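Local coordinates for protein syndapin (Drosophila melanogaster, PDB 3I2W) that probably binds and shapes phospholipid membranes through its dimeric F-BAR domain and is thought to act in endocytosis, regulating the internalization of plasma membrane proteins, at residues B[3-8]-B[209-214]; B[88-93]-B[234-239]; B[99-104]-B[222-227]; B[120-125]-B[215-220]. One frame throughout, in Å; residues are numbered along the deposited sequence.

Contact 1. Residues B[3-8]-B[209-214]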
loop_
_atom_site.group_PDB
_atom_site.type_symbol
_atom_site.label_atom_id
_atom_site.label_comp_id
_atom_site.label_asym_id
_atom_site.label_seq_id
_atom_site.Cartn_x
_atom_site.Cartn_y
_atom_site.Cartn_z
ATOM N N SER B 3 -1.392 16.869 -41.968
ATOM C CA SER B 3 -0.338 16.030 -42.521
ATOM C C SER B 3 1.044 16.439 -42.097
ATOM O O SER B 3 1.470 17.573 -42.274
ATOM C CB SER B 3 -0.386 16.007 -44.069
ATOM O OG SER B 3 0.710 15.300 -44.725
ATOM N N PHE B 4 1.788 15.466 -41.620
ATOM C CA PHE B 4 3.228 15.615 -41.417
ATOM C C PHE B 4 3.969 16.433 -42.500
ATOM O O PHE B 4 4.878 17.210 -42.229
ATOM C CB PHE B 4 3.867 14.224 -41.294
ATOM C CG PHE B 4 5.363 14.265 -41.276
ATOM C CD1 PHE B 4 6.042 14.651 -40.136
ATOM C CD2 PHE B 4 6.095 13.962 -42.424
ATOM C CE1 PHE B 4 7.410 14.679 -40.147
ATOM C CE2 PHE B 4 7.429 14.010 -42.426
ATOM C CZ PHE B 4 8.104 14.354 -41.288
ATOM N N TRP B 5 3.588 16.209 -43.737
ATOM C CA TRP B 5 4.291 16.782 -44.871
ATOM C C TRP B 5 4.158 18.303 -45.098
ATOM O O TRP B 5 5.006 18.910 -45.739
ATOM C CB TRP B 5 3.908 15.968 -46.069
ATOM C CG TRP B 5 4.471 14.610 -45.931
ATOM C CD1 TRP B 5 3.802 13.459 -45.684
ATOM C CD2 TRP B 5 5.855 14.265 -46.001
ATOM N NE1 TRP B 5 4.675 12.406 -45.637
ATOM C CE2 TRP B 5 5.941 12.876 -45.856
ATOM C CE3 TRP B 5 7.029 15.002 -46.243
ATOM C CZ2 TRP B 5 7.146 12.204 -45.899
ATOM C CZ3 TRP B 5 8.231 14.336 -46.298
ATOM C CH2 TRP B 5 8.290 12.954 -46.112
ATOM N N GLU B 6 3.105 18.861 -44.509
ATOM C CA GLU B 6 2.789 20.274 -44.334
ATOM C C GLU B 6 3.805 21.091 -43.507
ATOM O O GLU B 6 4.326 20.622 -42.530
ATOM C CB GLU B 6 1.484 20.254 -43.564
ATOM C CG GLU B 6 0.363 21.127 -44.071
ATOM C CD GLU B 6 0.007 20.871 -45.508
ATOM O OE1 GLU B 6 -0.229 19.688 -45.901
ATOM O OE2 GLU B 6 -0.043 21.887 -46.244
ATOM N N PRO B 7 4.070 22.341 -43.886
ATOM C CA PRO B 7 5.161 23.066 -43.188
ATOM C C PRO B 7 4.928 23.207 -41.693
ATOM O O PRO B 7 3.796 23.447 -41.243
ATOM C CB PRO B 7 5.155 24.471 -43.829
ATOM C CG PRO B 7 4.467 24.317 -45.097
ATOM C CD PRO B 7 3.455 23.161 -44.941
ATOM N N GLY B 8 5.991 23.051 -40.926
ATOM C CA GLY B 8 5.899 23.145 -39.475
ATOM C C GLY B 8 5.368 21.914 -38.754
ATOM O O GLY B 8 5.513 21.790 -37.562
ATOM N N GLU B 209 13.101 12.552 -49.222
ATOM C CA GLU B 209 14.275 11.910 -48.689
ATOM C C GLU B 209 14.761 12.598 -47.451
ATOM O O GLU B 209 14.950 11.978 -46.418
ATOM C CB GLU B 209 15.384 11.998 -49.663
ATOM C CG GLU B 209 15.768 10.712 -50.321
ATOM C CD GLU B 209 17.143 10.899 -50.981
ATOM O OE1 GLU B 209 18.083 10.146 -50.611
ATOM O OE2 GLU B 209 17.282 11.846 -51.826
ATOM N N ASP B 210 14.997 13.888 -47.572
ATOM C CA ASP B 210 15.399 14.713 -46.445
ATOM C C ASP B 210 14.535 14.567 -45.180
ATOM O O ASP B 210 15.038 14.217 -44.106
ATOM C CB ASP B 210 15.497 16.162 -46.887
ATOM C CG ASP B 210 16.627 16.383 -47.879
ATOM O OD1 ASP B 210 17.376 15.413 -48.103
ATOM O OD2 ASP B 210 16.779 17.515 -48.410
HETATM N N MSE B 211 13.245 14.820 -45.275
HETATM C CA MSE B 211 12.514 14.668 -44.089
HETATM C C MSE B 211 12.620 13.184 -43.540
HETATM O O MSE B 211 12.737 12.974 -42.331
HETATM C CB MSE B 211 11.097 15.207 -44.260
HETATM C CG MSE B 211 10.966 16.699 -44.602
HETATM SE SE MSE B 211 11.054 17.917 -43.273
HETATM C CE MSE B 211 12.608 18.428 -43.612
ATOM N N THR B 212 12.655 12.162 -44.399
ATOM C CA THR B 212 12.649 10.774 -43.940
ATOM C C THR B 212 13.858 10.488 -43.084
ATOM O O THR B 212 13.860 9.701 -42.157
ATOM C CB THR B 212 12.621 9.908 -45.120
ATOM O OG1 THR B 212 11.461 10.276 -45.873
ATOM C CG2 THR B 212 12.440 8.449 -44.765
ATOM N N SER B 213 14.888 11.226 -43.350
ATOM C CA SER B 213 16.131 10.903 -42.827
ATOM C C SER B 213 16.164 11.481 -41.443
ATOM O O SER B 213 16.697 10.868 -40.534
ATOM C CB SER B 213 17.140 11.538 -43.734
ATOM O OG SER B 213 18.375 11.475 -43.123
ATOM N N VAL B 214 15.600 12.675 -41.290
ATOM C CA VAL B 214 15.514 13.378 -39.992
ATOM C C VAL B 214 14.526 12.665 -39.105
ATOM O O VAL B 214 14.776 12.522 -37.932
ATOM C CB VAL B 214 15.059 14.823 -40.145
ATOM C CG1 VAL B 214 14.890 15.458 -38.820
ATOM C CG2 VAL B 214 16.091 15.586 -40.870
#
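Phe4 and Trp5, in the loop that leads into helix 11-58, bring their aromatic side chains up against Met211 (selenomethionine) on helix 169-240 of the elongated F-BAR helical bundle. The loop is shaped at its start by Ser3, whose OG accepts from Trp5 N at 3.2 Å in an ST turn, while its carbonyl receives Glu6 N and closes a type I beta turn. Phe4 follows with its CG anti to the backbone N (chi1 172°), and CE2 of the ring lies 4.3 Å from Met211 CB. The Phe4 ring turns an edge to the face of the Trp5 indole, CD2 standing 3.5 Å above the centre of that face. Trp5 instead has its CG beside the backbone N (chi1 -68°) and runs its six-membered ring alongside the Met211 side chain, with CZ3 3.6 Å from Met211 CB. Trp5 and Met211 pass one another running in opposite senses, and the selenium end of Met211 leads off toward Phe123 and Ala126 of helix 114-159. Beyond the two segments, the indole NE1 bonds to Ile277 O of the second subunit, so Trp5 joins the dimer interface to the packing within its own chain. A smaller alanine here would probably leave Met211 CB and the ring of Phe4 without their shared neighbour and deprive Ile277 O of the second subunit of its donor. At the far edge of the indole, near its plane, Trp5 CH2 meets Thr212 OG1 at 4.2 Å, a hydroxyl already hydrogen-bonded to Ile208 O one turn back.

Contact 2. Residues B[88-93]-B[234-239]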
loop_
_atom_site.group_PDB
_atom_site.type_symbol
_atom_site.label_atom_id
_atom_site.label_comp_id
_atom_site.label_asym_id
_atom_site.label_seq_id
_atom_site.Cartn_x
_atom_site.Cartn_y
_atom_site.Cartn_z
ATOM N N ASP B 88 12.978 0.152 -0.745
ATOM C CA ASP B 88 14.347 0.496 -0.942
ATOM C C ASP B 88 14.768 0.038 -2.304
ATOM O O ASP B 88 15.454 0.787 -3.044
ATOM C CB ASP B 88 15.234 -0.075 0.162
ATOM C CG ASP B 88 15.308 0.845 1.421
ATOM O OD1 ASP B 88 14.773 1.989 1.477
ATOM O OD2 ASP B 88 15.911 0.398 2.413
ATOM N N ASN B 89 14.356 -1.170 -2.671
ATOM C CA ASN B 89 14.577 -1.547 -4.067
ATOM C C ASN B 89 14.007 -0.622 -5.116
ATOM O O ASN B 89 14.682 -0.385 -6.095
ATOM C CB ASN B 89 14.147 -2.970 -4.372
ATOM C CG ASN B 89 15.050 -3.960 -3.742
ATOM O OD1 ASN B 89 16.176 -3.629 -3.338
ATOM N ND2 ASN B 89 14.567 -5.164 -3.583
ATOM N N LEU B 90 12.778 -0.114 -4.930
ATOM C CA LEU B 90 12.159 0.742 -5.924
ATOM C C LEU B 90 12.979 1.996 -5.975
ATOM O O LEU B 90 13.296 2.473 -7.039
ATOM C CB LEU B 90 10.728 1.092 -5.583
ATOM C CG LEU B 90 9.685 -0.011 -5.579
ATOM C CD1 LEU B 90 8.411 0.561 -5.073
ATOM C CD2 LEU B 90 9.450 -0.661 -6.900
ATOM N N CYS B 91 13.372 2.531 -4.838
ATOM C CA CYS B 91 14.137 3.752 -4.915
ATOM C C CYS B 91 15.563 3.676 -5.298
ATOM O O CYS B 91 16.066 4.664 -5.754
ATOM C CB CYS B 91 14.039 4.600 -3.668
ATOM S SG CYS B 91 12.363 4.928 -3.393
ATOM N N ASN B 92 16.271 2.592 -5.094
ATOM C CA ASN B 92 17.693 2.690 -5.402
ATOM C C ASN B 92 18.101 1.740 -6.458
ATOM O O ASN B 92 19.140 1.938 -7.008
ATOM C CB ASN B 92 18.623 2.468 -4.208
ATOM C CG ASN B 92 18.089 3.047 -2.895
ATOM O OD1 ASN B 92 17.660 4.178 -2.851
ATOM N ND2 ASN B 92 18.131 2.251 -1.824
ATOM N N ASP B 93 17.353 0.670 -6.709
ATOM C CA ASP B 93 17.571 -0.072 -7.945
ATOM C C ASP B 93 16.855 0.679 -9.104
ATOM O O ASP B 93 17.466 0.977 -10.136
ATOM C CB ASP B 93 17.125 -1.550 -7.872
ATOM C CG ASP B 93 18.009 -2.446 -6.909
ATOM O OD1 ASP B 93 19.159 -2.062 -6.524
ATOM O OD2 ASP B 93 17.527 -3.576 -6.553
ATOM N N PHE B 234 9.888 -4.225 -16.155
ATOM C CA PHE B 234 10.260 -5.528 -15.597
ATOM C C PHE B 234 11.025 -5.385 -14.302
ATOM O O PHE B 234 10.844 -6.170 -13.361
ATOM C CB PHE B 234 11.171 -6.309 -16.530
ATOM C CG PHE B 234 10.466 -6.964 -17.719
ATOM C CD1 PHE B 234 9.441 -7.872 -17.546
ATOM C CD2 PHE B 234 10.889 -6.716 -19.001
ATOM C CE1 PHE B 234 8.822 -8.487 -18.630
ATOM C CE2 PHE B 234 10.270 -7.346 -20.091
ATOM C CZ PHE B 234 9.238 -8.223 -19.895
ATOM N N ASN B 235 11.904 -4.406 -14.223
ATOM C CA ASN B 235 12.664 -4.240 -13.019
ATOM C C ASN B 235 11.706 -3.932 -11.884
ATOM O O ASN B 235 11.877 -4.440 -10.808
ATOM C CB ASN B 235 13.643 -3.104 -13.180
ATOM C CG ASN B 235 14.834 -3.464 -14.056
ATOM O OD1 ASN B 235 15.694 -2.643 -14.292
ATOM N ND2 ASN B 235 14.886 -4.662 -14.530
ATOM N N VAL B 236 10.692 -3.111 -12.132
ATOM C CA VAL B 236 9.686 -2.796 -11.151
ATOM C C VAL B 236 9.054 -4.100 -10.716
ATOM O O VAL B 236 9.049 -4.445 -9.500
ATOM C CB VAL B 236 8.577 -1.926 -11.719
ATOM C CG1 VAL B 236 7.536 -1.725 -10.679
ATOM C CG2 VAL B 236 9.088 -0.581 -12.077
ATOM N N HIS B 237 8.537 -4.823 -11.700
ATOM C CA HIS B 237 7.964 -6.113 -11.477
ATOM C C HIS B 237 8.827 -6.924 -10.526
ATOM O O HIS B 237 8.383 -7.254 -9.480
ATOM C CB HIS B 237 7.822 -6.794 -12.804
ATOM C CG HIS B 237 7.147 -8.123 -12.738
ATOM N ND1 HIS B 237 7.826 -9.286 -12.453
ATOM C CD2 HIS B 237 5.865 -8.482 -12.986
ATOM C CE1 HIS B 237 6.980 -10.295 -12.473
ATOM N NE2 HIS B 237 5.782 -9.837 -12.799
ATOM N N SER B 238 10.073 -7.226 -10.848
ATOM C CA SER B 238 10.980 -7.851 -9.833
ATOM C C SER B 238 10.886 -7.364 -8.425
ATOM O O SER B 238 10.928 -8.134 -7.495
ATOM C CB SER B 238 12.423 -7.682 -10.231
ATOM O OG SER B 238 12.433 -8.358 -11.453
ATOM N N CYS B 239 10.843 -6.056 -8.263
ATOM C CA CYS B 239 10.803 -5.506 -6.930
ATOM C C CYS B 239 9.545 -5.889 -6.196
ATOM O O CYS B 239 9.568 -6.016 -5.013
ATOM C CB CYS B 239 10.837 -4.003 -6.987
ATOM S SG CYS B 239 12.312 -3.408 -7.594
#
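Leu90 and Cys239 supply the closest apolar meeting of helices 63-105 and 169-240 here, with Leu90 CD2 3.6 Å from Cys239 CB. The same methyl is also near Val236 CG1, at 4.4 Å, so one branch of the leucine bridges two residues that follow each other one turn apart on the partner helix. Leu90 CG stands beside its backbone N (chi1 -66°), and of the two methyls it is CD2 that turns to the partner helix.

The sulfur makes the second kind of contact. Cys239 points at the opposing helix, and its SG lies 3.7 Å from Asn89 CB, resting on the aliphatic root of the asparagine.

Polar ties come from just beyond the segments. Gln97 NE2, one turn after Asp93, donates to both Asp93 O and Asn235 OD1, and the latter bond links the two helices directly.

The axes of segments 88-93 and 234-239 run nearly antiparallel, at 150°, and approach to 9.6 Å, as in the long coiled-coil bundle of an F-BAR domain. Val94 extends the apolar seam along helix 63-105, Leu90 also packs on Ile31 and Arg34 of helix 11-58, and His237, facing away, bonds to Tyr252 O of the second subunit.

Contact 3. Residues B[99-104]-B[222-227]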
loop_
_atom_site.group_PDB
_atom_site.type_symbol
_atom_site.label_atom_id
_atom_site.label_comp_id
_atom_site.label_asym_id
_atom_site.label_seq_id
_atom_site.Cartn_x
_atom_site.Cartn_y
_atom_site.Cartn_z
ATOM N N LYS B 99 16.570 8.035 -13.123
ATOM C CA LYS B 99 17.169 9.314 -12.892
ATOM C C LYS B 99 18.441 9.517 -13.803
ATOM O O LYS B 99 18.713 10.607 -14.306
ATOM C CB LYS B 99 17.449 9.487 -11.405
ATOM C CG LYS B 99 18.205 10.784 -11.152
ATOM C CD LYS B 99 17.848 11.458 -9.907
ATOM C CE LYS B 99 19.119 11.897 -9.203
ATOM N NZ LYS B 99 18.861 12.895 -8.069
ATOM N N THR B 100 19.171 8.419 -14.012
ATOM C CA THR B 100 20.441 8.428 -14.677
ATOM C C THR B 100 20.254 8.575 -16.160
ATOM O O THR B 100 20.909 9.442 -16.799
ATOM C CB THR B 100 21.288 7.188 -14.340
ATOM O OG1 THR B 100 22.168 7.493 -13.251
ATOM C CG2 THR B 100 22.188 6.824 -15.489
ATOM N N TRP B 101 19.410 7.738 -16.728
ATOM C CA TRP B 101 19.161 7.762 -18.136
ATOM C C TRP B 101 18.670 9.145 -18.540
ATOM O O TRP B 101 19.112 9.716 -19.523
ATOM C CB TRP B 101 18.109 6.726 -18.378
ATOM C CG TRP B 101 17.908 6.313 -19.752
ATOM C CD1 TRP B 101 18.429 5.209 -20.343
ATOM C CD2 TRP B 101 17.006 6.886 -20.700
ATOM N NE1 TRP B 101 17.951 5.072 -21.623
ATOM C CE2 TRP B 101 17.075 6.089 -21.876
ATOM C CE3 TRP B 101 16.151 7.998 -20.683
ATOM C CZ2 TRP B 101 16.357 6.388 -23.037
ATOM C CZ3 TRP B 101 15.407 8.288 -21.854
ATOM C CH2 TRP B 101 15.537 7.489 -23.014
ATOM N N GLN B 102 17.765 9.694 -17.744
ATOM C CA GLN B 102 17.176 10.959 -18.045
ATOM C C GLN B 102 18.241 12.070 -18.040
ATOM O O GLN B 102 18.183 12.942 -18.857
ATOM C CB GLN B 102 16.037 11.248 -17.047
ATOM C CG GLN B 102 15.451 12.671 -17.143
ATOM C CD GLN B 102 14.411 12.980 -16.088
ATOM O OE1 GLN B 102 14.665 12.856 -14.912
ATOM N NE2 GLN B 102 13.231 13.395 -16.515
ATOM N N LYS B 103 19.166 12.059 -17.091
ATOM C CA LYS B 103 20.276 12.956 -17.079
ATOM C C LYS B 103 21.101 12.790 -18.351
ATOM O O LYS B 103 21.608 13.752 -18.877
ATOM C CB LYS B 103 21.158 12.608 -15.895
ATOM C CG LYS B 103 22.408 13.487 -15.743
ATOM C CD LYS B 103 23.421 12.993 -14.646
ATOM C CE LYS B 103 24.754 13.867 -14.699
ATOM N NZ LYS B 103 25.452 14.072 -13.331
ATOM N N GLU B 104 21.218 11.565 -18.859
ATOM C CA GLU B 104 22.200 11.293 -19.895
ATOM C C GLU B 104 21.712 11.602 -21.260
ATOM O O GLU B 104 22.516 11.852 -22.139
ATOM C CB GLU B 104 22.727 9.869 -19.849
ATOM C CG GLU B 104 23.999 9.851 -19.018
ATOM C CD GLU B 104 24.370 8.470 -18.478
ATOM O OE1 GLU B 104 23.840 7.409 -18.932
ATOM O OE2 GLU B 104 25.232 8.464 -17.572
ATOM N N GLU B 222 13.468 7.441 -30.079
ATOM C CA GLU B 222 12.307 6.970 -29.441
ATOM C C GLU B 222 12.423 5.477 -29.225
ATOM O O GLU B 222 12.107 5.041 -28.157
ATOM C CB GLU B 222 11.074 7.340 -30.231
ATOM C CG GLU B 222 9.772 7.094 -29.523
ATOM C CD GLU B 222 9.612 7.918 -28.276
ATOM O OE1 GLU B 222 8.598 7.736 -27.587
ATOM O OE2 GLU B 222 10.492 8.743 -27.925
ATOM N N LYS B 223 12.881 4.689 -30.192
ATOM C CA LYS B 223 12.894 3.211 -30.062
ATOM C C LYS B 223 13.565 2.845 -28.760
ATOM O O LYS B 223 13.055 2.097 -27.971
ATOM C CB LYS B 223 13.678 2.574 -31.215
ATOM C CG LYS B 223 13.630 1.054 -31.284
ATOM C CD LYS B 223 14.783 0.514 -32.125
ATOM C CE LYS B 223 14.424 -0.810 -32.871
ATOM N NZ LYS B 223 15.719 -1.548 -33.270
ATOM N N THR B 224 14.718 3.442 -28.560
ATOM C CA THR B 224 15.495 3.335 -27.410
ATOM C C THR B 224 14.780 3.657 -26.103
ATOM O O THR B 224 14.951 2.959 -25.102
ATOM C CB THR B 224 16.616 4.288 -27.647
ATOM O OG1 THR B 224 17.690 3.545 -28.198
ATOM C CG2 THR B 224 17.126 5.005 -26.371
ATOM N N ARG B 225 14.022 4.748 -26.077
ATOM C CA ARG B 225 13.308 5.104 -24.865
ATOM C C ARG B 225 12.317 4.009 -24.597
ATOM O O ARG B 225 12.190 3.543 -23.461
ATOM C CB ARG B 225 12.579 6.447 -24.981
ATOM C CG ARG B 225 11.985 6.878 -23.604
ATOM C CD ARG B 225 11.050 8.012 -23.680
ATOM N NE ARG B 225 9.877 7.700 -24.506
ATOM C CZ ARG B 225 8.792 7.037 -24.090
ATOM N NH1 ARG B 225 8.727 6.571 -22.857
ATOM N NH2 ARG B 225 7.778 6.811 -24.917
ATOM N N LEU B 226 11.613 3.588 -25.636
ATOM C CA LEU B 226 10.569 2.610 -25.400
ATOM C C LEU B 226 11.179 1.290 -24.915
ATOM O O LEU B 226 10.537 0.544 -24.215
ATOM C CB LEU B 226 9.703 2.377 -26.620
ATOM C CG LEU B 226 8.928 3.560 -27.155
ATOM C CD1 LEU B 226 8.342 3.086 -28.402
ATOM C CD2 LEU B 226 7.778 3.960 -26.306
ATOM N N GLN B 227 12.407 1.000 -25.305
ATOM C CA GLN B 227 12.994 -0.235 -24.915
ATOM C C GLN B 227 13.355 -0.110 -23.438
ATOM O O GLN B 227 12.983 -0.938 -22.604
ATOM C CB GLN B 227 14.195 -0.579 -25.813
ATOM C CG GLN B 227 13.771 -0.879 -27.238
ATOM C CD GLN B 227 14.870 -1.416 -28.205
ATOM O OE1 GLN B 227 14.548 -2.266 -29.047
ATOM N NE2 GLN B 227 16.126 -0.897 -28.129
#
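Trp101 reaches from helix 63-105 to the backbone and side-chain base of Arg225 on helix 169-240, the indole and the arginine crossing at about a right angle. Its CG is anti to the backbone N (chi1 -165°), which extends the six-membered ring across the gap between the helices. There CH2 lies 3.7 Å from Arg225 CG and equally near Arg225 CB, so the aliphatic part of the arginine receives the ring. The methyl of Thr224 comes in at the ring's edge, near its plane, with CG2 3.7 Å from Trp101 CZ2. The guanidinium is led away from the indole by a bend at chi3, and the two planes stand 86° apart. Glu222 is one of the groups that hold it there: Arg225 NH2 forms a salt bridge to Glu222 OE1 at 2.9 Å, the acceptor lying in the guanidinium plane but met on its syn side from 34° out of the carboxylate plane. NE adds a weak second bond to that oxygen. A serine in place of Trp101 would probably open a gap beside Thr224 CG2 and leave the methylenes of Arg225 without their cover.

Within the F-BAR bundle, Trp101 also stacks on Phe228, one turn along helix 169-240. Arg225 packs on Leu23 of helix 11-58, makes a cation-pi contact with Phe229, and through NH2 forms a second salt bridge with Glu61 of the second subunit.

Contact 4. Residues B[120-125]-B[215-220]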
loop_
_atom_site.group_PDB
_atom_site.type_symbol
_atom_site.label_atom_id
_atom_site.label_comp_id
_atom_site.label_asym_id
_atom_site.label_seq_id
_atom_site.Cartn_x
_atom_site.Cartn_y
_atom_site.Cartn_z
ATOM N N GLU B 120 14.748 20.305 -34.275
ATOM C CA GLU B 120 13.690 21.062 -34.871
ATOM C C GLU B 120 14.422 21.763 -35.915
ATOM O O GLU B 120 13.951 21.847 -37.024
ATOM C CB GLU B 120 13.091 22.043 -33.899
ATOM C CG GLU B 120 11.975 21.464 -33.091
ATOM C CD GLU B 120 11.480 22.428 -32.032
ATOM O OE1 GLU B 120 12.047 23.524 -31.917
ATOM O OE2 GLU B 120 10.505 22.122 -31.330
ATOM N N ASP B 121 15.609 22.242 -35.546
ATOM C CA ASP B 121 16.572 22.850 -36.456
ATOM C C ASP B 121 16.888 21.939 -37.640
ATOM O O ASP B 121 16.929 22.384 -38.761
ATOM C CB ASP B 121 17.847 23.260 -35.701
ATOM C CG ASP B 121 17.613 24.479 -34.779
ATOM O OD1 ASP B 121 16.477 24.985 -34.671
ATOM O OD2 ASP B 121 18.540 24.946 -34.093
ATOM N N LEU B 122 17.051 20.658 -37.425
ATOM C CA LEU B 122 17.442 19.840 -38.515
ATOM C C LEU B 122 16.275 19.690 -39.454
ATOM O O LEU B 122 16.481 19.663 -40.653
ATOM C CB LEU B 122 17.906 18.516 -37.999
ATOM C CG LEU B 122 18.638 17.671 -38.995
ATOM C CD1 LEU B 122 19.947 18.332 -39.282
ATOM C CD2 LEU B 122 18.863 16.300 -38.412
ATOM N N PHE B 123 15.054 19.596 -38.938
ATOM C CA PHE B 123 13.876 19.506 -39.794
ATOM C C PHE B 123 13.690 20.815 -40.541
ATOM O O PHE B 123 13.277 20.854 -41.696
ATOM C CB PHE B 123 12.631 19.335 -38.974
ATOM C CG PHE B 123 12.222 17.925 -38.759
ATOM C CD1 PHE B 123 11.851 17.111 -39.825
ATOM C CD2 PHE B 123 12.148 17.407 -37.477
ATOM C CE1 PHE B 123 11.437 15.811 -39.609
ATOM C CE2 PHE B 123 11.729 16.112 -37.280
ATOM C CZ PHE B 123 11.364 15.316 -38.344
ATOM N N LYS B 124 13.959 21.908 -39.853
ATOM C CA LYS B 124 13.648 23.177 -40.399
ATOM C C LYS B 124 14.551 23.325 -41.587
ATOM O O LYS B 124 14.129 23.801 -42.597
ATOM C CB LYS B 124 13.875 24.260 -39.356
ATOM C CG LYS B 124 13.308 25.594 -39.694
ATOM C CD LYS B 124 13.959 26.661 -38.871
ATOM C CE LYS B 124 13.531 28.038 -39.358
ATOM N NZ LYS B 124 12.038 28.200 -39.215
ATOM N N LYS B 125 15.793 22.870 -41.474
ATOM C CA LYS B 125 16.760 22.972 -42.550
ATOM C C LYS B 125 16.324 22.061 -43.685
ATOM O O LYS B 125 16.121 22.460 -44.804
ATOM C CB LYS B 125 18.077 22.516 -42.023
ATOM C CG LYS B 125 19.231 23.424 -42.413
ATOM C CD LYS B 125 20.562 22.670 -42.363
ATOM C CE LYS B 125 20.409 21.377 -43.129
ATOM N NZ LYS B 125 21.744 20.973 -43.545
ATOM N N PHE B 215 13.424 12.195 -39.681
ATOM C CA PHE B 215 12.387 11.543 -38.939
ATOM C C PHE B 215 12.907 10.279 -38.326
ATOM O O PHE B 215 12.539 9.919 -37.228
ATOM C CB PHE B 215 11.280 11.155 -39.873
ATOM C CG PHE B 215 10.112 10.499 -39.198
ATOM C CD1 PHE B 215 9.277 11.223 -38.357
ATOM C CD2 PHE B 215 9.812 9.178 -39.443
ATOM C CE1 PHE B 215 8.194 10.629 -37.746
ATOM C CE2 PHE B 215 8.686 8.577 -38.876
ATOM C CZ PHE B 215 7.893 9.285 -38.020
ATOM N N GLU B 216 13.776 9.593 -39.040
ATOM C CA GLU B 216 14.169 8.293 -38.585
ATOM C C GLU B 216 15.190 8.447 -37.464
ATOM O O GLU B 216 15.265 7.572 -36.573
ATOM C CB GLU B 216 14.604 7.389 -39.738
ATOM C CG GLU B 216 13.418 6.674 -40.432
ATOM C CD GLU B 216 12.573 5.765 -39.494
ATOM O OE1 GLU B 216 13.181 5.152 -38.570
ATOM O OE2 GLU B 216 11.306 5.655 -39.670
ATOM N N LYS B 217 15.932 9.552 -37.465
ATOM C CA LYS B 217 16.775 9.871 -36.345
ATOM C C LYS B 217 15.934 9.903 -35.056
ATOM O O LYS B 217 16.396 9.481 -33.955
ATOM C CB LYS B 217 17.440 11.226 -36.531
ATOM C CG LYS B 217 18.775 11.208 -37.282
ATOM C CD LYS B 217 19.177 12.609 -37.853
ATOM C CE LYS B 217 20.613 12.659 -38.553
ATOM N NZ LYS B 217 20.546 11.731 -39.747
ATOM N N CYS B 218 14.705 10.394 -35.214
ATOM C CA CYS B 218 13.819 10.592 -34.131
ATOM C C CYS B 218 13.260 9.276 -33.721
ATOM O O CYS B 218 13.315 8.930 -32.563
ATOM C CB CYS B 218 12.726 11.544 -34.530
ATOM S SG CYS B 218 13.387 13.238 -34.646
ATOM N N GLN B 219 12.702 8.537 -34.657
ATOM C CA GLN B 219 12.275 7.189 -34.381
ATOM C C GLN B 219 13.377 6.390 -33.669
ATOM O O GLN B 219 13.112 5.663 -32.750
ATOM C CB GLN B 219 11.843 6.479 -35.667
ATOM C CG GLN B 219 10.729 7.163 -36.363
ATOM C CD GLN B 219 9.387 6.857 -35.803
ATOM O OE1 GLN B 219 8.674 5.988 -36.316
ATOM N NE2 GLN B 219 9.012 7.546 -34.729
ATOM N N THR B 220 14.622 6.531 -34.051
ATOM C CA THR B 220 15.640 5.729 -33.386
ATOM C C THR B 220 15.797 6.094 -31.918
ATOM O O THR B 220 15.888 5.239 -31.082
ATOM C CB THR B 220 16.961 5.819 -34.148
ATOM O OG1 THR B 220 16.742 5.248 -35.418
ATOM C CG2 THR B 220 18.016 5.031 -33.534
#
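Phe123 of helix 114-159 pushes its ring against the first turn of 215-220, where aromatic and backbone atoms meet: CZ lies 4.0 Å from Phe215 CA and 4.4 Å from Phe215 CB. The phenylalanine ring therefore rests on the base of Phe215 and not on its ring.

A sulfur-aromatic contact lies alongside. Cys218 points at the opposing helix, and its SG is 4.2 Å from Phe123 CE2; measured to the ring centroid, the sulfur is 65° off the normal, an oblique approach.

At the margin the packing is aliphatic. Leu122, with CG anti to the backbone N (chi1 -167°), presents CD2 to the hydrocarbon chain of Lys217, 3.7 Å from CD. These two side chains cross at about a right angle, and the lysine bends at chi4 just before its ammonium group.

The axes of segments 120-125 and 215-220 run almost antiparallel, at 157°, and are 11.0 Å apart at closest approach. Helix 11-58 and the loop before it complete the surroundings: Phe123 stacks on Tyr10 and touches Thr14, while Phe215 and Cys218 pack on Thr13. Phe215 also meets Gly276 of the second subunit.

Overall arrangement
All four contacts share helix 169-240, which successively meets the N-terminal loop, helix 114-159 and helix 63-105. Contacts 1 and 4 are the buried pair, centres 8 Å apart, and merge into one largely aromatic cluster that also holds the selenomethionine Met211 and Cys218, with Phe123 touching Phe4 and Val214. Contacts 2 and 3, about 17 Å apart between centres, join the same two helices and are only partly buried; aliphatic and thiol packing in contact 2 gives way in contact 3 to a tryptophan whose ring end meets the methylenes of a charge-paired arginine. Contacts 1 and 2 lie furthest apart, about 40 Å between centres. The second subunit borders all four, consistent with a homodimeric F-BAR module.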